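Lipopolysaccharide core heptose(I) kinase WaaP (Pseudomonas aeruginosa, PDB 6DFL) phosphorylates the first heptose of the lipopolysaccharide core with ATP during outer-membrane biogenesis, and also autophosphorylates on tyrosine. Local coordinates at residues Pro8-Leu12 against Val43-Tyr48; Val22-Lys28 against Arg37-Thr41. All coordinates share one frame; numbering follows the deposited sequence.

How the interactions relate
Both contacts lie at the hairpin of strands 37-41 and 48-53, on the edge of the antiparallel sheet of the kinase-like N-terminal lobe, with centres about 12 Å apart. Interaction 1 packs helix 9-12 on the turn that follows strand 37-41; interaction 2 packs the chain after helix 18-24 on that same strand. They meet where Tyr48 N lies 2.7 Å from Thr41 O, a probable hydrogen bond, and in the apolar layer, where Phe9 CE1 lies 4.0 Å from Leu25 CD2. Interaction 2 comes nearer the active site: the side chain of Thr38 is about 12 Å from that of Asp163, the probable catalytic residue. None of the residues lining the acyl-ligand pocket belongs to either contact.

Interaction 1 (Pro8-Leu12 against Val43-Tyr48); sequences PFKRL and VDGRGY
Phe9 and Tyr48 form a T-shaped aromatic pair that seats helix 9-12 against the beta hairpin of strands 37-41 and 48-53, part of the antiparallel sheet of the kinase fold. The ring planes stand at 82°, with centroids 5.2 Å apart, and the edge of Phe9 is directed at a face of Tyr48. The side chain of Tyr48 leaves CB with CG beside the backbone N (chi1 -53°), a setting that turns the ring toward Pro8 and Phe9. Moving outward, Tyr48 CG lies near Phe9 CZ, and Tyr48 CD2 is 3.8 Å from Phe9 CE2. CE2 is shared between Phe9 CE2 and Pro8 CD, CZ packs on Pro8 CD, and Tyr48 OH comes to 3.2 Å from the same Pro8 CD. Tyr48 is an autophosphorylation site, unmodified here, and its hydroxyl lies against the proline ring.

Val43 opens the type I' turn, in which Asp44 and Gly45 both have positive phi and Arg46 N bonds back to Val43 O. Its two methyls divide the work. Val43 CG2 packs on Phe9, 3.8 Å from Phe9 CZ, while Val43 CG1 touches Pro8 CG at 3.7 Å and meets Leu12 CD2 tip to tip. Pro8, which follows a cis peptide bond, thus touches both the tyrosine and the valine. Val96 of strand 95-101 and Val113 of strand 109-115 also touch both aromatic side chains, which places the pair against the sheet. Farther out, a long salt bridge links the charged ends, with Asp44 OD2 at the edge of the Arg11 guanidinium, 3.7 Å from Arg11 NH2.

Interaction 2 (Val22-Lys28 against Arg37-Thr41); sequences VEALQGK and RTLRT
The guanidinium of Arg37 lies between Glu23 and Leu39. Glu23 OE2 stands over one face, 4.0 Å from Arg37 NH2, and Leu39 CD2 lies over the opposite face, 3.2 Å from the guanidinium plane but displaced from its centre. Val22 O approaches edge-on. Because OE2 is well out of that plane, the long salt bridge to Arg37 is one of charges alone, with no N-H directed at the carboxylate. The arginine leaves the strand with CG anti to the backbone N (chi1 -164°) and bends at chi3, which swings the group across to the end of helix 18-24.

Further along, the two backbones close up. Arg40 N donates to Lys28 O over 3.0 Å, an antiparallel pairing at the outer side of strand 37-41 that Thr38 continues with Tyr30. Lys28 O also receives a CA-H...O contact from Leu39 CA. In turn, Gly27 CA approaches Arg40 O to 3.1 Å, a closeness the absence of a side chain permits. Leu39 CD1 fills in against Leu25 O and the carbonyl carbon of Gln26.

Thr41 holds OG1 anti to its own N (chi1 -171°) and donates to Gln26 O at 2.8 Å, the donor tilted from the carbonyl plane; Leu25 CD2 packs beside this hydroxyl. Arg40 directs its guanidinium away to salt bridges with Glu116 and Glu42. These carboxylates probably offset its proximity to Lys28 NZ, 6.7 Å from Arg40 NE. With the Glu23-Arg37 pair long and off-plane, the join probably rests more on its two short hydrogen bonds than on charge.

Interaction 1 (Pro8-Leu12 against Val43-Tyr48)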
loop_
_atom_site.group_PDB
_atom_site.type_symbol
_atom_site.label_atom_id
_atom_site.label_comp_id
_atom_site.label_asym_id
_atom_site.label_seq_id
_atom_site.Cartn_x
_atom_site.Cartn_y
_atom_site.Cartn_z
ATOM N N PRO A 8 -24.581 9.717 -12.575
ATOM C CA PRO A 8 -25.791 10.418 -13.028
ATOM C C PRO A 8 -25.653 11.184 -14.343
ATOM O O PRO A 8 -26.649 11.692 -14.855
ATOM C CB PRO A 8 -26.064 11.391 -11.879
ATOM C CG PRO A 8 -24.706 11.734 -11.376
ATOM C CD PRO A 8 -23.843 10.504 -11.570
ATOM N N PHE A 9 -24.444 11.244 -14.894
ATOM C CA PHE A 9 -24.174 12.083 -16.054
ATOM C C PHE A 9 -24.672 11.502 -17.372
ATOM O O PHE A 9 -24.623 12.205 -18.389
ATOM C CB PHE A 9 -22.676 12.352 -16.137
ATOM C CG PHE A 9 -22.108 12.886 -14.864
ATOM C CD1 PHE A 9 -22.103 14.258 -14.613
ATOM C CD2 PHE A 9 -21.610 12.025 -13.897
ATOM C CE1 PHE A 9 -21.591 14.759 -13.438
ATOM C CE2 PHE A 9 -21.099 12.526 -12.714
ATOM C CZ PHE A 9 -21.092 13.894 -12.485
ATOM N N LYS A 10 -25.142 10.250 -17.387
ATOM C CA LYS A 10 -25.700 9.681 -18.612
ATOM C C LYS A 10 -26.970 10.418 -19.021
ATOM O O LYS A 10 -27.099 10.874 -20.164
ATOM C CB LYS A 10 -25.980 8.190 -18.417
ATOM C CG LYS A 10 -25.968 7.346 -19.688
ATOM C CD LYS A 10 -26.097 5.851 -19.338
ATOM C CE LYS A 10 -25.528 4.938 -20.419
ATOM N NZ LYS A 10 -26.332 4.962 -21.670
ATOM N N ARG A 11 -27.924 10.546 -18.090
ATOM C CA ARG A 11 -29.099 11.370 -18.353
ATOM C C ARG A 11 -28.727 12.849 -18.386
ATOM O O ARG A 11 -29.084 13.563 -19.332
ATOM C CB ARG A 11 -30.191 11.099 -17.313
ATOM C CG ARG A 11 -29.797 11.363 -15.865
ATOM C CD ARG A 11 -31.018 11.469 -14.956
ATOM N NE ARG A 11 -30.790 12.403 -13.853
ATOM C CZ ARG A 11 -30.266 12.061 -12.680
ATOM N NH1 ARG A 11 -29.917 10.798 -12.458
ATOM N NH2 ARG A 11 -30.091 12.983 -11.732
ATOM N N LEU A 12 -27.968 13.314 -17.381
ATOM C CA LEU A 12 -27.642 14.733 -17.261
ATOM C C LEU A 12 -27.111 15.311 -18.560
ATOM O O LEU A 12 -27.342 16.488 -18.855
ATOM C CB LEU A 12 -26.615 14.959 -16.147
ATOM C CG LEU A 12 -27.123 15.464 -14.791
ATOM C CD1 LEU A 12 -28.007 14.419 -14.123
ATOM C CD2 LEU A 12 -25.973 15.872 -13.867
ATOM N N VAL A 43 -23.558 16.254 -7.450
ATOM C CA VAL A 43 -24.811 15.979 -8.139
ATOM C C VAL A 43 -25.691 15.261 -7.131
ATOM O O VAL A 43 -25.374 14.137 -6.721
ATOM C CB VAL A 43 -24.621 15.132 -9.405
ATOM C CG1 VAL A 43 -25.949 14.946 -10.115
ATOM C CG2 VAL A 43 -23.602 15.770 -10.334
ATOM N N ASP A 44 -26.779 15.907 -6.717
ATOM C CA ASP A 44 -27.610 15.392 -5.631
ATOM C C ASP A 44 -26.757 15.110 -4.397
ATOM O O ASP A 44 -26.905 14.090 -3.725
ATOM C CB ASP A 44 -28.383 14.150 -6.075
ATOM C CG ASP A 44 -29.449 14.471 -7.105
ATOM O OD1 ASP A 44 -30.406 15.195 -6.753
ATOM O OD2 ASP A 44 -29.323 14.019 -8.268
ATOM N N GLY A 45 -25.831 16.024 -4.119
ATOM C CA GLY A 45 -25.001 15.978 -2.932
ATOM C C GLY A 45 -23.965 14.878 -2.883
ATOM O O GLY A 45 -23.336 14.699 -1.835
ATOM N N ARG A 46 -23.752 14.135 -3.974
ATOM C CA ARG A 46 -22.824 13.004 -3.917
ATOM C C ARG A 46 -21.375 13.475 -3.833
ATOM O O ARG A 46 -20.660 13.155 -2.876
ATOM C CB ARG A 46 -23.014 12.075 -5.125
ATOM C CG ARG A 46 -24.374 11.372 -5.219
ATOM C CD ARG A 46 -24.613 10.392 -4.076
ATOM N NE ARG A 46 -25.966 10.535 -3.535
ATOM C CZ ARG A 46 -26.420 9.887 -2.467
ATOM N NH1 ARG A 46 -25.633 9.040 -1.818
ATOM N NH2 ARG A 46 -27.664 10.085 -2.048
ATOM N N GLY A 47 -20.918 14.235 -4.823
ATOM C CA GLY A 47 -19.509 14.577 -4.841
ATOM C C GLY A 47 -18.696 13.725 -5.796
ATOM O O GLY A 47 -18.637 12.499 -5.677
ATOM N N TYR A 48 -18.074 14.381 -6.765
ATOM C CA TYR A 48 -17.307 13.733 -7.811
ATOM C C TYR A 48 -16.136 14.636 -8.155
ATOM O O TYR A 48 -16.233 15.862 -8.060
ATOM C CB TYR A 48 -18.129 13.499 -9.082
ATOM C CG TYR A 48 -19.438 12.772 -8.899
ATOM C CD1 TYR A 48 -20.540 13.405 -8.337
ATOM C CD2 TYR A 48 -19.592 11.464 -9.343
ATOM C CE1 TYR A 48 -21.743 12.747 -8.182
ATOM C CE2 TYR A 48 -20.794 10.795 -9.188
ATOM C CZ TYR A 48 -21.870 11.442 -8.606
ATOM O OH TYR A 48 -23.078 10.786 -8.449
#

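Interaction 2 (Val22-Lys28 against Arg37-Thr41)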
loop_
_atom_site.group_PDB
_atom_site.type_symbol
_atom_site.label_atom_id
_atom_site.label_comp_id
_atom_site.label_asym_id
_atom_site.label_seq_id
_atom_site.Cartn_x
_atom_site.Cartn_y
_atom_site.Cartn_z
ATOM N N VAL A 22 -18.728 18.735 -19.276
ATOM C CA VAL A 22 -17.738 18.629 -18.202
ATOM C C VAL A 22 -17.144 19.983 -17.909
ATOM O O VAL A 22 -16.873 20.310 -16.749
ATOM C CB VAL A 22 -16.610 17.626 -18.504
ATOM C CG1 VAL A 22 -16.885 16.333 -17.802
ATOM C CG2 VAL A 22 -16.358 17.467 -19.989
ATOM N N GLU A 23 -16.907 20.779 -18.958
ATOM C CA GLU A 23 -16.376 22.124 -18.804
ATOM C C GLU A 23 -17.370 23.056 -18.123
ATOM O O GLU A 23 -16.981 24.134 -17.663
ATOM C CB GLU A 23 -15.991 22.682 -20.173
ATOM C CG GLU A 23 -14.965 21.863 -20.916
ATOM C CD GLU A 23 -13.550 22.323 -20.638
ATOM O OE1 GLU A 23 -12.649 22.004 -21.443
ATOM O OE2 GLU A 23 -13.337 23.013 -19.620
ATOM N N ALA A 24 -18.641 22.672 -18.060
ATOM C CA ALA A 24 -19.666 23.479 -17.415
ATOM C C ALA A 24 -19.925 23.068 -15.972
ATOM O O ALA A 24 -20.624 23.794 -15.257
ATOM C CB ALA A 24 -20.975 23.410 -18.211
ATOM N N LEU A 25 -19.394 21.928 -15.534
ATOM C CA LEU A 25 -19.522 21.528 -14.141
ATOM C C LEU A 25 -18.760 22.495 -13.247
ATOM O O LEU A 25 -17.739 23.070 -13.642
ATOM C CB LEU A 25 -18.994 20.115 -13.942
ATOM C CG LEU A 25 -19.871 19.008 -14.509
ATOM C CD1 LEU A 25 -19.033 17.759 -14.677
ATOM C CD2 LEU A 25 -21.055 18.749 -13.591
ATOM N N GLN A 26 -19.259 22.657 -12.022
ATOM C CA GLN A 26 -18.806 23.716 -11.132
ATOM C C GLN A 26 -18.560 23.192 -9.727
ATOM O O GLN A 26 -19.180 22.221 -9.278
ATOM C CB GLN A 26 -19.823 24.859 -11.084
ATOM C CG GLN A 26 -19.822 25.704 -12.339
ATOM C CD GLN A 26 -21.210 26.142 -12.737
ATOM O OE1 GLN A 26 -21.853 26.924 -12.032
ATOM N NE2 GLN A 26 -21.690 25.635 -13.869
ATOM N N GLY A 27 -17.651 23.863 -9.041
ATOM C CA GLY A 27 -17.291 23.522 -7.685
ATOM C C GLY A 27 -15.866 23.960 -7.409
ATOM O O GLY A 27 -15.244 24.658 -8.209
ATOM N N LYS A 28 -15.359 23.536 -6.248
ATOM C CA LYS A 28 -14.008 23.907 -5.848
ATOM C C LYS A 28 -13.011 23.439 -6.900
ATOM O O LYS A 28 -12.793 22.232 -7.057
ATOM C CB LYS A 28 -13.665 23.322 -4.477
ATOM C CG LYS A 28 -12.288 23.729 -3.961
ATOM C CD LYS A 28 -12.218 23.684 -2.437
ATOM C CE LYS A 28 -12.504 22.285 -1.894
ATOM N NZ LYS A 28 -12.495 22.248 -0.399
ATOM N N ARG A 37 -6.929 20.269 -15.546
ATOM C CA ARG A 37 -7.891 20.857 -14.620
ATOM C C ARG A 37 -8.481 19.763 -13.743
ATOM O O ARG A 37 -8.774 18.666 -14.231
ATOM C CB ARG A 37 -9.013 21.588 -15.370
ATOM C CG ARG A 37 -9.829 22.546 -14.514
ATOM C CD ARG A 37 -10.670 23.459 -15.399
ATOM N NE ARG A 37 -11.996 22.914 -15.652
ATOM C CZ ARG A 37 -13.136 23.582 -15.502
ATOM N NH1 ARG A 37 -13.130 24.861 -15.113
ATOM N NH2 ARG A 37 -14.287 22.971 -15.762
ATOM N N THR A 38 -8.644 20.069 -12.452
ATOM C CA THR A 38 -9.344 19.209 -11.509
ATOM C C THR A 38 -10.329 20.056 -10.722
ATOM O O THR A 38 -9.997 21.169 -10.315
ATOM C CB THR A 38 -8.384 18.523 -10.539
ATOM O OG1 THR A 38 -7.200 18.119 -11.238
ATOM C CG2 THR A 38 -9.055 17.302 -9.915
ATOM N N LEU A 39 -11.536 19.538 -10.502
ATOM C CA LEU A 39 -12.497 20.255 -9.680
ATOM C C LEU A 39 -13.415 19.249 -9.018
ATOM O O LEU A 39 -13.729 18.216 -9.601
ATOM C CB LEU A 39 -13.323 21.266 -10.494
ATOM C CG LEU A 39 -14.306 20.717 -11.531
ATOM C CD1 LEU A 39 -15.749 20.927 -11.108
ATOM C CD2 LEU A 39 -14.061 21.340 -12.888
ATOM N N ARG A 40 -13.841 19.562 -7.796
ATOM C CA ARG A 40 -14.874 18.796 -7.108
ATOM C C ARG A 40 -16.245 19.364 -7.438
ATOM O O ARG A 40 -16.428 20.586 -7.499
ATOM C CB ARG A 40 -14.662 18.822 -5.595
ATOM C CG ARG A 40 -15.722 18.071 -4.820
ATOM C CD ARG A 40 -15.363 18.042 -3.347
ATOM N NE ARG A 40 -16.180 17.106 -2.587
ATOM C CZ ARG A 40 -17.418 17.356 -2.172
ATOM N NH1 ARG A 40 -17.990 18.515 -2.452
ATOM N NH2 ARG A 40 -18.087 16.441 -1.479
ATOM N N THR A 41 -17.209 18.478 -7.660
ATOM C CA THR A 41 -18.561 18.901 -7.982
ATOM C C THR A 41 -19.534 17.949 -7.306
ATOM O O THR A 41 -19.173 16.839 -6.918
ATOM C CB THR A 41 -18.798 18.955 -9.504
ATOM O OG1 THR A 41 -20.063 19.569 -9.788
ATOM C CG2 THR A 41 -18.764 17.560 -10.104
#